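Local atomic coordinates of 24-sterol C-methyltransferase (Haloferax volcanii, PDB entry 6F5Z), a protein that binds S-adenosyl-L-homocysteine and is probably an S-adenosylmethionine-dependent methyltransferase that works as a holoenzyme with the activator Trm112. Residues Asp8-Ala12 with Ser71-Asn77; Leu123-Ala127 with Ala171-Leu177; Ala186-Ile192 with Met209-Arg214. All coordinates share one frame; numbering follows the deposited sequence.

Interaction 1. Residues Asp8-Ala12 with Ser71-Asn77; sequences DAWAA and SPEMVQN. With SAH (S-adenosyl-L-homocysteine), chain G.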
# COMPACT_ATOMS: atom_id res chain seq x y z
N ASP B 8 -6.14 -5.39 31.58
CA ASP B 8 -7.46 -5.80 32.10
C ASP B 8 -8.35 -4.60 32.46
O ASP B 8 -9.56 -4.64 32.18
CB ASP B 8 -7.34 -6.81 33.25
CG ASP B 8 -6.97 -8.24 32.83
OD1 ASP B 8 -6.90 -8.51 31.59
OD2 ASP B 8 -6.73 -9.08 33.73
N ALA B 9 -7.75 -3.48 32.93
CA ALA B 9 -8.52 -2.26 33.22
C ALA B 9 -9.03 -1.64 31.91
O ALA B 9 -10.08 -0.98 31.89
CB ALA B 9 -7.65 -1.26 33.97
N TRP B 10 -8.33 -1.91 30.79
CA TRP B 10 -8.77 -1.42 29.49
C TRP B 10 -9.93 -2.25 28.94
O TRP B 10 -10.59 -1.82 27.98
CB TRP B 10 -7.61 -1.37 28.52
CG TRP B 10 -6.67 -0.23 28.78
CD1 TRP B 10 -5.43 -0.30 29.33
CD2 TRP B 10 -6.93 1.16 28.53
NE1 TRP B 10 -4.87 0.95 29.40
CE2 TRP B 10 -5.77 1.87 28.92
CE3 TRP B 10 -8.01 1.87 27.99
CZ2 TRP B 10 -5.68 3.27 28.80
CZ3 TRP B 10 -7.91 3.25 27.86
CH2 TRP B 10 -6.76 3.93 28.27
N ALA B 11 -10.15 -3.45 29.52
CA ALA B 11 -11.25 -4.35 29.14
C ALA B 11 -12.50 -4.10 30.04
O ALA B 11 -13.59 -4.58 29.75
CB ALA B 11 -10.79 -5.79 29.25
N ALA B 12 -12.35 -3.34 31.13
CA ALA B 12 -13.45 -3.06 32.06
C ALA B 12 -14.29 -1.86 31.62
O ALA B 12 -13.74 -0.88 31.12
CB ALA B 12 -12.91 -2.83 33.46
N SER B 71 -4.83 -10.53 26.88
CA SER B 71 -5.78 -10.30 27.97
C SER B 71 -7.00 -11.20 27.81
O SER B 71 -7.82 -10.97 26.91
CB SER B 71 -6.20 -8.83 28.03
OG SER B 71 -7.37 -8.66 28.81
N PRO B 72 -7.20 -12.20 28.71
CA PRO B 72 -8.40 -13.06 28.60
C PRO B 72 -9.71 -12.28 28.69
O PRO B 72 -10.65 -12.61 27.97
CB PRO B 72 -8.24 -14.05 29.77
CG PRO B 72 -6.75 -14.06 30.05
CD PRO B 72 -6.32 -12.64 29.81
N GLU B 73 -9.77 -11.22 29.51
CA GLU B 73 -10.96 -10.36 29.65
C GLU B 73 -11.27 -9.64 28.32
O GLU B 73 -12.43 -9.50 27.92
CB GLU B 73 -10.77 -9.33 30.77
CG GLU B 73 -10.85 -9.91 32.18
CD GLU B 73 -9.56 -10.41 32.80
OE1 GLU B 73 -9.46 -10.36 34.05
OE2 GLU B 73 -8.64 -10.85 32.06
N MET B 74 -10.19 -9.18 27.64
CA MET B 74 -10.34 -8.49 26.37
C MET B 74 -11.00 -9.40 25.31
O MET B 74 -11.95 -8.95 24.65
CB MET B 74 -8.98 -8.00 25.86
CG MET B 74 -9.08 -6.91 24.88
SD MET B 74 -9.71 -5.31 25.48
CE MET B 74 -8.24 -4.65 26.34
N VAL B 75 -10.51 -10.64 25.17
CA VAL B 75 -11.11 -11.51 24.15
C VAL B 75 -12.49 -12.03 24.56
O VAL B 75 -13.31 -12.24 23.68
CB VAL B 75 -10.22 -12.62 23.61
CG1 VAL B 75 -9.24 -12.06 22.57
CG2 VAL B 75 -9.49 -13.35 24.73
N GLN B 76 -12.78 -12.13 25.89
CA GLN B 76 -14.14 -12.47 26.34
C GLN B 76 -15.07 -11.37 25.87
O GLN B 76 -16.12 -11.66 25.29
CB GLN B 76 -14.19 -12.57 27.88
CG GLN B 76 -13.64 -13.88 28.44
CD GLN B 76 -13.39 -13.80 29.93
OE1 GLN B 76 -14.13 -13.17 30.70
NE2 GLN B 76 -12.32 -14.45 30.39
N ASN B 77 -14.65 -10.09 26.04
CA ASN B 77 -15.44 -8.97 25.56
C ASN B 77 -15.62 -8.98 24.04
O ASN B 77 -16.74 -8.85 23.56
CB ASN B 77 -14.81 -7.66 26.01
CG ASN B 77 -14.90 -7.43 27.50
OD1 ASN B 77 -15.43 -8.23 28.27
ND2 ASN B 77 -14.40 -6.30 27.92
N SAH G . -6.39 -3.11 18.41
CA SAH G . -7.28 -2.57 19.47
CB SAH G . -6.66 -2.62 20.93
CG SAH G . -5.43 -1.74 21.08
SD SAH G . -4.78 -1.83 22.79
C SAH G . -7.74 -1.12 19.17
O SAH G . -7.29 -0.63 18.05
OXT SAH G . -8.46 -0.51 19.92
C5' SAH G . -3.49 -3.09 22.68
C4' SAH G . -4.03 -4.51 22.70
O4' SAH G . -2.91 -5.41 22.49
C3' SAH G . -4.63 -4.86 24.07
O3' SAH G . -5.92 -5.46 23.96
C2' SAH G . -3.54 -5.73 24.73
O2' SAH G . -4.02 -6.69 25.67
C1' SAH G . -2.88 -6.39 23.52
N9 SAH G . -1.49 -6.79 23.73
C8 SAH G . -0.45 -5.98 24.13
N7 SAH G . 0.71 -6.59 24.19
C5 SAH G . 0.42 -7.88 23.78
C6 SAH G . 1.23 -9.03 23.63
N6 SAH G . 2.54 -9.08 23.91
N1 SAH G . 0.62 -10.18 23.22
C2 SAH G . -0.70 -10.16 23.00
N3 SAH G . -1.56 -9.15 23.11
C4 SAH G . -0.93 -8.02 23.50

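Interaction 2. Residues Leu123-Ala127 with Ala171-Leu177; sequences LEEIA and AFRDAGL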
# COMPACT_ATOMS: atom_id res chain seq x y z
N LEU B 123 7.92 -9.61 14.09
CA LEU B 123 7.86 -9.44 12.64
C LEU B 123 8.22 -10.73 11.88
O LEU B 123 7.64 -11.05 10.86
CB LEU B 123 8.75 -8.30 12.18
CG LEU B 123 8.26 -6.92 12.59
CD1 LEU B 123 9.34 -5.86 12.39
CD2 LEU B 123 6.96 -6.53 11.85
N GLU B 124 9.23 -11.47 12.38
CA GLU B 124 9.62 -12.74 11.78
C GLU B 124 8.47 -13.77 11.90
O GLU B 124 8.21 -14.50 10.94
CB GLU B 124 10.88 -13.27 12.48
CG GLU B 124 12.11 -12.43 12.17
CD GLU B 124 13.25 -12.56 13.16
OE1 GLU B 124 13.18 -13.45 14.05
OE2 GLU B 124 14.17 -11.71 13.11
N GLU B 125 7.76 -13.75 13.05
CA GLU B 125 6.60 -14.63 13.26
C GLU B 125 5.46 -14.29 12.30
O GLU B 125 4.77 -15.18 11.80
CB GLU B 125 6.11 -14.52 14.69
CG GLU B 125 6.88 -15.38 15.68
CD GLU B 125 6.61 -16.85 15.44
OE1 GLU B 125 5.56 -17.35 15.90
OE2 GLU B 125 7.44 -17.50 14.75
N ILE B 126 5.27 -12.99 12.04
CA ILE B 126 4.23 -12.56 11.09
C ILE B 126 4.60 -13.01 9.67
O ILE B 126 3.77 -13.56 8.93
CB ILE B 126 4.04 -11.02 11.20
CG1 ILE B 126 3.35 -10.69 12.53
CG2 ILE B 126 3.20 -10.48 10.04
CD1 ILE B 126 3.41 -9.22 12.92
N ALA B 127 5.87 -12.82 9.28
CA ALA B 127 6.30 -13.26 7.96
C ALA B 127 6.15 -14.79 7.85
O ALA B 127 5.81 -15.29 6.79
CB ALA B 127 7.77 -12.88 7.75
N ALA B 171 13.00 -2.44 9.90
CA ALA B 171 12.69 -3.67 10.65
C ALA B 171 11.87 -4.62 9.78
O ALA B 171 12.05 -5.84 9.86
CB ALA B 171 11.90 -3.32 11.90
N PHE B 172 10.91 -4.09 8.98
CA PHE B 172 10.12 -4.97 8.13
C PHE B 172 11.04 -5.69 7.14
O PHE B 172 10.96 -6.91 7.02
CB PHE B 172 9.12 -4.15 7.32
CG PHE B 172 7.77 -3.94 8.00
CD1 PHE B 172 7.70 -3.65 9.35
CD2 PHE B 172 6.61 -3.94 7.25
CE1 PHE B 172 6.45 -3.39 9.97
CE2 PHE B 172 5.36 -3.75 7.87
CZ PHE B 172 5.30 -3.44 9.21
N ARG B 173 11.96 -4.95 6.53
CA ARG B 173 12.87 -5.58 5.56
C ARG B 173 13.78 -6.59 6.27
O ARG B 173 14.03 -7.65 5.71
CB ARG B 173 13.71 -4.53 4.83
CG ARG B 173 12.84 -3.59 4.00
CD ARG B 173 13.62 -2.70 3.04
NE ARG B 173 12.74 -1.72 2.39
CZ ARG B 173 12.71 -0.42 2.67
NH1 ARG B 173 13.52 0.09 3.60
NH2 ARG B 173 11.89 0.39 2.03
N ASP B 174 14.27 -6.25 7.50
CA ASP B 174 15.13 -7.20 8.22
C ASP B 174 14.41 -8.51 8.55
O ASP B 174 15.05 -9.57 8.66
CB ASP B 174 15.74 -6.56 9.47
CG ASP B 174 16.76 -5.48 9.19
OD1 ASP B 174 17.24 -5.40 8.03
OD2 ASP B 174 17.09 -4.71 10.13
N ALA B 175 13.05 -8.47 8.66
CA ALA B 175 12.26 -9.67 8.95
C ALA B 175 11.84 -10.41 7.69
O ALA B 175 11.19 -11.45 7.79
CB ALA B 175 11.01 -9.28 9.73
N GLY B 176 12.21 -9.87 6.53
CA GLY B 176 11.92 -10.50 5.25
C GLY B 176 10.66 -9.97 4.59
O GLY B 176 10.29 -10.46 3.52
N LEU B 177 10.03 -8.95 5.16
CA LEU B 177 8.83 -8.40 4.52
C LEU B 177 9.23 -7.30 3.54
O LEU B 177 10.08 -6.46 3.86
CB LEU B 177 7.91 -7.75 5.58
CG LEU B 177 7.38 -8.70 6.65
CD1 LEU B 177 6.69 -7.94 7.82
CD2 LEU B 177 6.38 -9.72 6.03

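Interaction 3. Residues Ala186-Ile192 with Met209-Arg214; sequences ADLDIDI and MVERYR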
# COMPACT_ATOMS: atom_id res chain seq x y z
N ALA B 186 -4.50 10.92 9.04
CA ALA B 186 -4.96 11.93 9.98
C ALA B 186 -6.23 11.50 10.69
O ALA B 186 -7.08 10.78 10.11
CB ALA B 186 -5.23 13.23 9.25
N ASP B 187 -6.39 11.98 11.95
CA ASP B 187 -7.63 11.80 12.71
C ASP B 187 -8.35 13.13 12.52
O ASP B 187 -7.97 14.15 13.13
CB ASP B 187 -7.37 11.49 14.18
CG ASP B 187 -8.65 11.35 14.98
OD1 ASP B 187 -9.70 11.84 14.51
OD2 ASP B 187 -8.62 10.71 16.05
N LEU B 188 -9.39 13.11 11.69
CA LEU B 188 -10.17 14.33 11.38
C LEU B 188 -11.41 14.40 12.24
O LEU B 188 -12.12 15.42 12.19
CB LEU B 188 -10.60 14.31 9.91
CG LEU B 188 -9.49 14.32 8.85
CD1 LEU B 188 -10.08 14.44 7.44
CD2 LEU B 188 -8.46 15.41 9.09
N ASP B 189 -11.73 13.34 12.97
CA ASP B 189 -12.96 13.27 13.75
C ASP B 189 -12.85 13.86 15.12
O ASP B 189 -13.85 14.37 15.64
CB ASP B 189 -13.46 11.83 13.86
CG ASP B 189 -13.88 11.32 12.51
OD1 ASP B 189 -14.75 11.95 11.88
OD2 ASP B 189 -13.25 10.35 12.02
N ILE B 190 -11.70 13.74 15.75
CA ILE B 190 -11.58 14.26 17.11
C ILE B 190 -11.77 15.78 17.11
O ILE B 190 -11.20 16.49 16.27
CB ILE B 190 -10.24 13.82 17.79
CG1 ILE B 190 -10.26 14.18 19.29
CG2 ILE B 190 -9.01 14.35 17.05
CD1 ILE B 190 -9.13 13.53 20.15
N ASP B 191 -12.61 16.26 18.04
CA ASP B 191 -12.91 17.69 18.13
C ASP B 191 -11.70 18.44 18.71
O ASP B 191 -11.09 17.98 19.67
CB ASP B 191 -14.14 17.91 19.04
CG ASP B 191 -14.53 19.38 19.22
OD1 ASP B 191 -14.88 20.03 18.21
OD2 ASP B 191 -14.49 19.86 20.38
N ILE B 192 -11.36 19.55 18.09
CA ILE B 192 -10.26 20.39 18.58
C ILE B 192 -10.91 21.72 19.01
O ILE B 192 -11.41 22.45 18.15
CB ILE B 192 -9.13 20.57 17.56
CG1 ILE B 192 -8.49 19.17 17.27
CG2 ILE B 192 -8.05 21.55 18.12
CD1 ILE B 192 -7.41 19.20 16.27
N MET B 209 -2.23 20.03 19.62
CA MET B 209 -3.31 19.08 19.38
C MET B 209 -3.53 18.92 17.87
O MET B 209 -3.71 17.79 17.38
CB MET B 209 -4.60 19.54 20.07
CG MET B 209 -5.64 18.45 20.10
SD MET B 209 -7.08 18.99 21.06
CE MET B 209 -8.00 17.40 21.09
N VAL B 210 -3.51 20.03 17.12
CA VAL B 210 -3.71 19.97 15.67
C VAL B 210 -2.57 19.14 15.08
O VAL B 210 -2.83 18.27 14.25
CB VAL B 210 -3.75 21.38 15.03
CG1 VAL B 210 -3.68 21.31 13.51
CG2 VAL B 210 -5.00 22.12 15.47
N GLU B 211 -1.32 19.39 15.50
CA GLU B 211 -0.17 18.65 14.98
C GLU B 211 -0.32 17.15 15.26
O GLU B 211 -0.16 16.33 14.35
CB GLU B 211 1.13 19.20 15.59
CG GLU B 211 2.37 18.60 14.97
CD GLU B 211 3.63 19.14 15.61
OE1 GLU B 211 3.76 19.03 16.86
OE2 GLU B 211 4.45 19.72 14.87
N ARG B 212 -0.72 16.80 16.48
CA ARG B 212 -0.90 15.39 16.86
C ARG B 212 -1.88 14.68 15.93
O ARG B 212 -1.60 13.58 15.43
CB ARG B 212 -1.39 15.25 18.33
CG ARG B 212 -1.96 13.86 18.68
CD ARG B 212 -0.90 12.76 18.61
NE ARG B 212 -1.55 11.48 18.92
CZ ARG B 212 -2.15 10.71 18.01
NH1 ARG B 212 -2.15 11.06 16.73
NH2 ARG B 212 -2.77 9.60 18.38
N TYR B 213 -3.06 15.28 15.75
CA TYR B 213 -4.14 14.57 15.06
C TYR B 213 -4.26 14.85 13.58
O TYR B 213 -4.56 13.91 12.84
CB TYR B 213 -5.48 14.82 15.78
CG TYR B 213 -5.49 14.23 17.19
CD1 TYR B 213 -5.48 12.85 17.39
CD2 TYR B 213 -5.52 15.05 18.32
CE1 TYR B 213 -5.44 12.30 18.66
CE2 TYR B 213 -5.49 14.50 19.60
CZ TYR B 213 -5.46 13.13 19.77
OH TYR B 213 -5.44 12.56 21.02
N ARG B 214 -4.15 16.13 13.16
CA ARG B 214 -4.36 16.46 11.75
C ARG B 214 -3.09 16.29 10.95
O ARG B 214 -3.20 16.01 9.75
CB ARG B 214 -4.91 17.91 11.59
CG ARG B 214 -6.17 18.23 12.42
CD ARG B 214 -7.38 17.35 12.12
NE ARG B 214 -8.60 18.00 12.59
CZ ARG B 214 -9.34 17.61 13.63
NH1 ARG B 214 -9.03 16.51 14.31
NH2 ARG B 214 -10.39 18.34 14.01

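Interaction 1. Residues Asp8-Ala12 with Ser71-Asn77
Ala11 and Asp8 bring the N-terminal helix against the first turn of the helix that starts at Pro72. The methyl of Ala11 points at that turn. Its CB lies 3.9 Å from Glu73 CB and 4.0 Å from Met74 SD, a snug apolar fit where the two backbones come closest. Asp8 reaches in with its carboxylate. Ser71 OG donates to Asp8 OD1 at 2.8 Å, nearly along the C-O axis of the acceptor. The same hydroxyl oxygen accepts from Met74 N at 3.1 Å, so Ser71 is the N-cap of the helix. Ser71 holds OG opposite its own backbone N (chi1 164°), where OG can serve both partners. The cap thus ties the helix start to Asp8.

The side chains of Glu73 and Asp8 cross at about a right angle, and their carboxylate planes are 52° apart. Asp8 OD1 and Glu73 OE2 are 3.0 Å apart, and both are acceptors. Arg4 forms a salt bridge with Glu73 and a weak, long ion pair with Asp8, which probably offsets the like charges. Asn77 ND2 makes a weak bond to Ala11 O; its stronger partner is Asp16.

Met74 bends at chi2 and chi3, and its CE ends 3.4 Å from SAH O3'. Ser71 and Met74 both belong to the SAH pocket, so the contact borders the ribose. Helix 16-33 packs against Trp10 and Met74. Behind helix 72-80, Val75 rests on strands 64-69 and 87-91 of the Rossmann-like sheet.

Interaction 2. Residues Leu123-Ala127 with Ala171-Leu177
Leu123 pushes its side chain into the last turn of helix 165-174, and its two branches part there. CD1 goes to Ala171 CB, 3.6 Å away. CD2 goes to the Phe172 ring, with CE1 the nearest ring atom at 3.7 Å. The leucine and the phenylalanine cross at about a right angle, and the methyl meets the ring obliquely. Leu123 sets CG beside its backbone N and opposite the carbonyl carbon (chi1 -69°), which directs the fork at the other helix. Further back, Leu123 CB meets Ala175 CB at 3.5 Å, tighter than usual for two carbons. The small alanine lets the backbones come close here.

Helix 165-174 ends in a Schellman motif. Gly176 has positive phi, and Leu177 N bonds back to Phe172 O. This turn brings Leu177 round to the same contact. Its CD2 lies 3.9 Å from Ala127 CB, while CD1 sits over one face of the Phe172 ring, offset toward the rim. Ala127 CB also rests 3.7 Å from Ala175 O. No hydrogen bond joins the two segments, so the helices are held by apolar packing. Both helices lie on the sheet of the methyltransferase fold. Leu123 and Ile126 touch Phe136 of strand 134-140, and the rings of Phe172 and Phe136 meet with planes about 20° apart. At the outer side of helix 165-174, Arg173 forms a salt bridge with Glu37 of the second subunit.

Interaction 3. Residues Ala186-Ile192 with Met209-Arg214
Arg214 grips the loop 186-192 through its backbone carbonyls. NH1 and NH2 both bind Ile190 O, at 2.9 and 3.0 Å, and this oxygen lies in the guanidinium plane. NH2 meets the oxygen almost head-on, while NH1 lies in the carbonyl plane, on a lone pair of the oxygen. NH1 also donates to Asp187 O at 2.8 Å, an oxygen that lies 29° out of the guanidinium plane. Ile192 CD1 sits over the centre of one guanidinium face, 3.6 Å above it. Leu188 O lies over the opposite face, toward the rim. The flat group is therefore fixed both in its plane and across it.

Beside it, Ile190 covers one face of the Tyr213 ring. Its CG2 makes a CH-pi contact, 3.9 Å from the ring centroid. Ile190 has CG1 opposite its backbone N (chi1 -170°), which carries CD1 along the ring to CZ. Arg212 CG covers the other face. Met209 is extended and slides past Ile192, with SD 4.0 Å from Ile192 CG2. The side chains of Val210 and Ile192 cross at about a right angle, with Val210 CG2 against Ile192 CD1.

Asp187 shapes the loop. Its OD1 accepts from Asp189 N and Ile190 N, an Asx turn and Asx motif. Its N donates to Tyr213 O, 2.8 Å away. Further out, OD2 is hydrogen-bonded to His25 of helix 16-33, and Asp189 forms a salt bridge with Lys28.

Within the contact, the arginine bonds to carbonyl oxygens. Its charge is probably eased by these dipoles and by the nearby carboxylate of Asp187, which it does not touch. The bonds depend on the loop keeping its bent path.

In the fold
The three contacts follow one another along the chain without overlap. Interaction 1 packs helix 3-11 on helix 72-80 and borders the SAH pocket. Interaction 2 joins helices 119-129 and 165-174, which pack on the sheet around strand 134-140. Interaction 3 holds the loop after strand 178-185 on helix 206-216, just before the strand 218-224. Their centres are 28 to 31 Å apart and none touch. Interactions 2 and 3 lie on opposite sides of the chain's centre. Helix 16-33 touches both interaction 1 and interaction 3. The mixed seven-stranded sheet, of order 3-2-1-4-5-7-6, is that of class I methyltransferases, and the contacts fasten separate parts around it.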